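Local coordinates for protein hypothetical bacterial 6-phosphogluconolactonase (PDB 3SCY) that is a putative seven-bladed beta-propeller lactonase that probably hydrolyses 6-phosphogluconolactone to 6-phosphogluconate, at residues L17-T31 and P43-P57. Sequence-based numbering, arbitrary orientation.
Sequences LVGTYTSGNSKGIYT and PLSDAEVANPSYLIP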
loop_
_atom_site.group_PDB
_atom_site.type_symbol
_atom_site.label_atom_id
_atom_site.label_comp_id
_atom_site.label_asym_id
_atom_site.label_seq_id
_atom_site.Cartn_x
_atom_site.Cartn_y
_atom_site.Cartn_z
ATOM N N LEU A 17 -5.358 11.697 2.358
ATOM C CA LEU A 17 -5.575 10.978 3.602
ATOM C C LEU A 17 -4.224 10.555 4.125
ATOM O O LEU A 17 -3.397 10.036 3.361
ATOM C CB LEU A 17 -6.444 9.742 3.349
ATOM C CG LEU A 17 -7.868 9.994 2.823
ATOM C CD1 LEU A 17 -8.417 8.722 2.127
ATOM C CD2 LEU A 17 -8.828 10.257 3.993
ATOM N N VAL A 18 -3.990 10.751 5.428
ATOM C CA VAL A 18 -2.733 10.361 6.045
ATOM C C VAL A 18 -3.010 9.446 7.223
ATOM O O VAL A 18 -3.614 9.885 8.207
ATOM C CB VAL A 18 -1.905 11.582 6.497
ATOM C CG1 VAL A 18 -0.590 11.140 7.154
ATOM C CG2 VAL A 18 -1.644 12.522 5.315
ATOM N N GLY A 19 -2.543 8.208 7.111
ATOM C CA GLY A 19 -2.586 7.233 8.199
ATOM C C GLY A 19 -1.300 7.357 9.009
ATOM O O GLY A 19 -0.251 7.757 8.488
ATOM N N THR A 20 -1.379 7.016 10.295
ATOM C CA THR A 20 -0.280 7.129 11.256
ATOM C C THR A 20 -0.261 6.022 12.283
ATOM O O THR A 20 -1.196 5.231 12.372
ATOM C CB THR A 20 -0.477 8.438 12.067
ATOM O OG1 THR A 20 -1.622 8.305 12.933
ATOM C CG2 THR A 20 -0.604 9.698 11.185
ATOM N N TYR A 21 0.799 6.003 13.099
ATOM C CA TYR A 21 0.817 5.220 14.333
ATOM C C TYR A 21 0.459 6.194 15.441
ATOM O O TYR A 21 0.897 7.350 15.416
ATOM C CB TYR A 21 2.160 4.546 14.569
ATOM C CG TYR A 21 2.342 3.321 13.706
ATOM C CD1 TYR A 21 1.562 2.187 13.898
ATOM C CD2 TYR A 21 3.269 3.307 12.671
ATOM C CE1 TYR A 21 1.734 1.049 13.113
ATOM C CE2 TYR A 21 3.461 2.172 11.888
ATOM C CZ TYR A 21 2.674 1.053 12.095
ATOM O OH TYR A 21 2.851 -0.052 11.290
ATOM N N THR A 22 -0.380 5.758 16.390
ATOM C CA THR A 22 -0.880 6.654 17.423
ATOM C C THR A 22 -0.226 6.433 18.809
ATOM O O THR A 22 -0.788 6.916 19.789
ATOM C CB THR A 22 -2.409 6.524 17.503
ATOM O OG1 THR A 22 -2.778 5.148 17.664
ATOM C CG2 THR A 22 -3.093 7.072 16.262
ATOM N N SER A 23 0.972 5.784 18.879
ATOM C CA SER A 23 1.713 5.571 20.149
ATOM C C SER A 23 2.231 6.889 20.720
ATOM O O SER A 23 2.572 6.946 21.902
ATOM C CB SER A 23 2.883 4.605 19.966
ATOM O OG SER A 23 3.641 4.882 18.797
ATOM N N GLY A 24 2.306 7.920 19.881
ATOM C CA GLY A 24 2.753 9.251 20.277
ATOM C C GLY A 24 1.599 10.229 20.360
ATOM O O GLY A 24 0.561 9.911 20.944
ATOM N N ASN A 25 1.756 11.402 19.723
ATOM C CA ASN A 25 0.791 12.508 19.738
ATOM C C ASN A 25 -0.235 12.456 18.606
ATOM O O ASN A 25 -1.135 13.298 18.591
ATOM C CB ASN A 25 1.516 13.857 19.672
ATOM C CG ASN A 25 2.253 14.242 20.928
ATOM O OD1 ASN A 25 1.808 13.986 22.056
ATOM N ND2 ASN A 25 3.383 14.912 20.753
ATOM N N SER A 26 -0.107 11.511 17.651
ATOM C CA SER A 26 -1.081 11.459 16.556
ATOM C C SER A 26 -2.475 11.059 17.030
ATOM O O SER A 26 -2.592 10.135 17.835
ATOM C CB SER A 26 -0.643 10.458 15.496
ATOM O OG SER A 26 -1.678 10.283 14.546
ATOM N N LYS A 27 -3.524 11.733 16.517
ATOM C CA LYS A 27 -4.913 11.401 16.843
ATOM C C LYS A 27 -5.386 10.203 16.023
ATOM O O LYS A 27 -6.294 9.487 16.435
ATOM C CB LYS A 27 -5.863 12.586 16.590
ATOM C CG LYS A 27 -5.764 13.720 17.601
ATOM C CD LYS A 27 -6.619 14.895 17.158
ATOM C CE LYS A 27 -6.506 16.086 18.072
ATOM N NZ LYS A 27 -7.304 15.916 19.315
ATOM N N GLY A 28 -4.781 10.015 14.853
ATOM C CA GLY A 28 -5.153 8.922 13.969
ATOM C C GLY A 28 -5.009 9.268 12.510
ATOM O O GLY A 28 -3.931 9.110 11.937
ATOM N N ILE A 29 -6.128 9.643 11.873
ATOM C CA ILE A 29 -6.105 9.976 10.431
ATOM C C ILE A 29 -6.168 11.473 10.269
ATOM O O ILE A 29 -7.027 12.114 10.874
ATOM C CB ILE A 29 -7.280 9.300 9.655
ATOM C CG1 ILE A 29 -7.212 7.774 9.779
ATOM C CG2 ILE A 29 -7.258 9.708 8.182
ATOM C CD1 ILE A 29 -8.478 7.059 9.280
ATOM N N TYR A 30 -5.328 12.008 9.390
ATOM C CA TYR A 30 -5.305 13.429 9.093
ATOM C C TYR A 30 -5.623 13.615 7.628
ATOM O O TYR A 30 -5.213 12.797 6.789
ATOM C CB TYR A 30 -3.944 14.031 9.440
ATOM C CG TYR A 30 -3.640 14.024 10.920
ATOM C CD1 TYR A 30 -3.045 12.918 11.522
ATOM C CD2 TYR A 30 -4.001 15.096 11.732
ATOM C CE1 TYR A 30 -2.805 12.886 12.893
ATOM C CE2 TYR A 30 -3.774 15.071 13.110
ATOM C CZ TYR A 30 -3.149 13.973 13.678
ATOM O OH TYR A 30 -2.916 13.913 15.027
ATOM N N THR A 31 -6.377 14.671 7.314
ATOM C CA THR A 31 -6.722 14.969 5.929
ATOM C C THR A 31 -6.224 16.360 5.553
ATOM O O THR A 31 -6.177 17.261 6.399
ATOM C CB THR A 31 -8.198 14.826 5.657
ATOM O OG1 THR A 31 -8.909 15.725 6.499
ATOM C CG2 THR A 31 -8.704 13.394 5.869
ATOM N N PRO A 43 -4.243 21.862 5.877
ATOM C CA PRO A 43 -4.914 20.882 6.740
ATOM C C PRO A 43 -6.429 21.042 6.647
ATOM O O PRO A 43 -6.933 22.167 6.544
ATOM C CB PRO A 43 -4.381 21.227 8.137
ATOM C CG PRO A 43 -3.084 21.973 7.870
ATOM C CD PRO A 43 -3.455 22.813 6.684
ATOM N N LEU A 44 -7.169 19.923 6.645
ATOM C CA LEU A 44 -8.620 20.007 6.563
ATOM C C LEU A 44 -9.242 19.501 7.842
ATOM O O LEU A 44 -9.954 20.225 8.521
ATOM C CB LEU A 44 -9.177 19.222 5.342
ATOM C CG LEU A 44 -8.729 19.682 3.943
ATOM C CD1 LEU A 44 -9.212 18.705 2.877
ATOM C CD2 LEU A 44 -9.257 21.082 3.614
ATOM N N SER A 45 -8.995 18.241 8.182
ATOM C CA SER A 45 -9.640 17.666 9.351
ATOM C C SER A 45 -8.799 16.532 9.884
ATOM O O SER A 45 -7.698 16.292 9.406
ATOM C CB SER A 45 -11.043 17.160 8.979
ATOM O OG SER A 45 -11.817 16.817 10.116
ATOM N N ASP A 46 -9.313 15.849 10.881
ATOM C CA ASP A 46 -8.666 14.678 11.439
ATOM C C ASP A 46 -9.703 13.792 12.064
ATOM O O ASP A 46 -10.827 14.231 12.298
ATOM C CB ASP A 46 -7.561 15.050 12.449
ATOM C CG ASP A 46 -8.046 15.860 13.627
ATOM O OD1 ASP A 46 -8.835 15.318 14.431
ATOM O OD2 ASP A 46 -7.608 17.027 13.764
ATOM N N ALA A 47 -9.350 12.536 12.289
ATOM C CA ALA A 47 -10.244 11.568 12.905
ATOM C C ALA A 47 -9.486 10.799 13.962
ATOM O O ALA A 47 -8.374 10.326 13.700
ATOM C CB ALA A 47 -10.819 10.614 11.856
ATOM N N GLU A 48 -10.064 10.707 15.164
ATOM C CA GLU A 48 -9.496 9.934 16.260
ATOM C C GLU A 48 -9.750 8.464 15.963
ATOM O O GLU A 48 -10.901 8.010 15.934
ATOM C CB GLU A 48 -10.075 10.353 17.612
ATOM C CG GLU A 48 -9.492 11.672 18.074
ATOM C CD GLU A 48 -9.368 11.898 19.567
ATOM O OE1 GLU A 48 -9.443 10.917 20.344
ATOM O OE2 GLU A 48 -9.159 13.067 19.958
ATOM N N VAL A 49 -8.660 7.752 15.664
ATOM C CA VAL A 49 -8.633 6.334 15.267
ATOM C C VAL A 49 -7.332 5.733 15.767
ATOM O O VAL A 49 -6.306 6.350 15.564
ATOM C CB VAL A 49 -8.735 6.133 13.721
ATOM C CG1 VAL A 49 -9.164 4.708 13.388
ATOM C CG2 VAL A 49 -9.652 7.145 13.047
ATOM N N ALA A 50 -7.360 4.542 16.362
ATOM C CA ALA A 50 -6.135 3.925 16.862
ATOM C C ALA A 50 -5.367 3.183 15.781
ATOM O O ALA A 50 -5.952 2.406 15.029
ATOM C CB ALA A 50 -6.478 2.986 17.991
ATOM N N ASN A 51 -4.038 3.469 15.681
ATOM C CA ASN A 51 -3.094 2.869 14.732
ATOM C C ASN A 51 -3.696 2.623 13.328
ATOM O O ASN A 51 -3.653 1.491 12.821
ATOM C CB ASN A 51 -2.499 1.577 15.266
ATOM C CG ASN A 51 -1.496 1.820 16.349
ATOM O OD1 ASN A 51 -0.930 2.902 16.462
ATOM N ND2 ASN A 51 -1.412 0.881 17.272
ATOM N N PRO A 52 -4.204 3.684 12.667
ATOM C CA PRO A 52 -4.683 3.526 11.282
ATOM C C PRO A 52 -3.481 3.561 10.312
ATOM O O PRO A 52 -3.266 4.539 9.579
ATOM C CB PRO A 52 -5.612 4.728 11.120
ATOM C CG PRO A 52 -4.976 5.802 11.958
ATOM C CD PRO A 52 -4.314 5.095 13.122
ATOM N N SER A 53 -2.633 2.508 10.383
ATOM C CA SER A 53 -1.363 2.523 9.645
ATOM C C SER A 53 -1.505 2.320 8.132
ATOM O O SER A 53 -0.550 2.547 7.381
ATOM C CB SER A 53 -0.401 1.503 10.216
ATOM O OG SER A 53 -0.936 0.217 9.979
ATOM N N TYR A 54 -2.671 1.884 7.699
ATOM C CA TYR A 54 -2.978 1.745 6.290
ATOM C C TYR A 54 -4.444 2.031 6.125
ATOM O O TYR A 54 -5.263 1.636 6.961
ATOM C CB TYR A 54 -2.600 0.341 5.721
ATOM C CG TYR A 54 -2.182 0.428 4.272
ATOM C CD1 TYR A 54 -0.869 0.753 3.928
ATOM C CD2 TYR A 54 -3.120 0.320 3.244
ATOM C CE1 TYR A 54 -0.502 0.985 2.604
ATOM C CE2 TYR A 54 -2.752 0.530 1.907
ATOM C CZ TYR A 54 -1.441 0.862 1.601
ATOM O OH TYR A 54 -1.031 1.097 0.300
ATOM N N LEU A 55 -4.774 2.707 5.054
ATOM C CA LEU A 55 -6.154 3.041 4.760
ATOM C C LEU A 55 -6.343 3.159 3.261
ATOM O O LEU A 55 -5.389 3.342 2.499
ATOM C CB LEU A 55 -6.580 4.356 5.472
ATOM C CG LEU A 55 -5.672 5.587 5.314
ATOM C CD1 LEU A 55 -5.887 6.271 3.990
ATOM C CD2 LEU A 55 -5.991 6.614 6.380
ATOM N N ILE A 56 -7.602 3.076 2.861
ATOM C CA ILE A 56 -7.973 3.205 1.461
ATOM C C ILE A 56 -9.275 3.899 1.320
ATOM O O ILE A 56 -10.193 3.665 2.097
ATOM C CB ILE A 56 -8.049 1.790 0.759
ATOM C CG1 ILE A 56 -9.039 0.820 1.432
ATOM C CG2 ILE A 56 -6.653 1.181 0.505
ATOM C CD1 ILE A 56 -9.438 -0.327 0.485
ATOM N N PRO A 57 -9.423 4.701 0.258
ATOM C CA PRO A 57 -10.754 5.220 -0.054
ATOM C C PRO A 57 -11.519 4.204 -0.900
ATOM O O PRO A 57 -10.887 3.386 -1.601
ATOM C CB PRO A 57 -10.456 6.463 -0.893
ATOM C CG PRO A 57 -9.135 6.112 -1.603
ATOM C CD PRO A 57 -8.394 5.122 -0.730
HETATM O O HOH W 1 1.316 3.039 17.813
HETATM O O HOH W 2 -10.390 14.912 18.601
HETATM O O HOH W 3 -7.679 14.637 21.676
#
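Asn51 OD1 is gripped by Thr22 N, 2.9 Å away and nearly in line with the side-chain C=O, and by a water that donates to it. A second bond runs the other way, Asn51 N to Thr22 OG1 (2.9 Å, 168° at the hydrogen), so the two residues clasp each other through backbone and side chain. With chi1 at 53°, Thr22 OG1 is turned back over its own backbone, where it meets that N-H. The amide of Asn51 meets the Tyr21 ring at its edge, the two planes 73° apart, while ND2 reaches the Glu69 carbonyl. Ser53 CB touches Tyr21 CE1 at 3.6 Å, and both hydroxyls, Tyr21 OH and Ser53 OG, bond to Glu69 OE1. Pro52, centre of an inverse gamma turn, lays CB against Ile29 CG1 (3.7 Å), the two side chains alongside with their ends pointing opposite ways. Leu55 splits its methyls, CD2 to Ile29 and CD1 to Leu17 CB (3.6 Å); Phe80 and Phe82 of strand 76-83 add to this apolar layer. Strands 28-31 and 43-48 pair antiparallel, Ala47 N giving a 2.8 Å bond to Ile29 O, up to a classic beta bulge that sets Leu44 and Ser45 opposite Thr31, whose O takes the Leu44 N-H. Strand 354-360 completes this propeller blade, uniting both chain ends; strand 55-57 starts the next. A buried apolar seam with polar bonds at its loop end thus joins the blades, whereas the long, exposed, water-bridged salt bridge of Lys27 NZ and Glu48 OE2 (3.5 Å) is consistent with a flexible fringe.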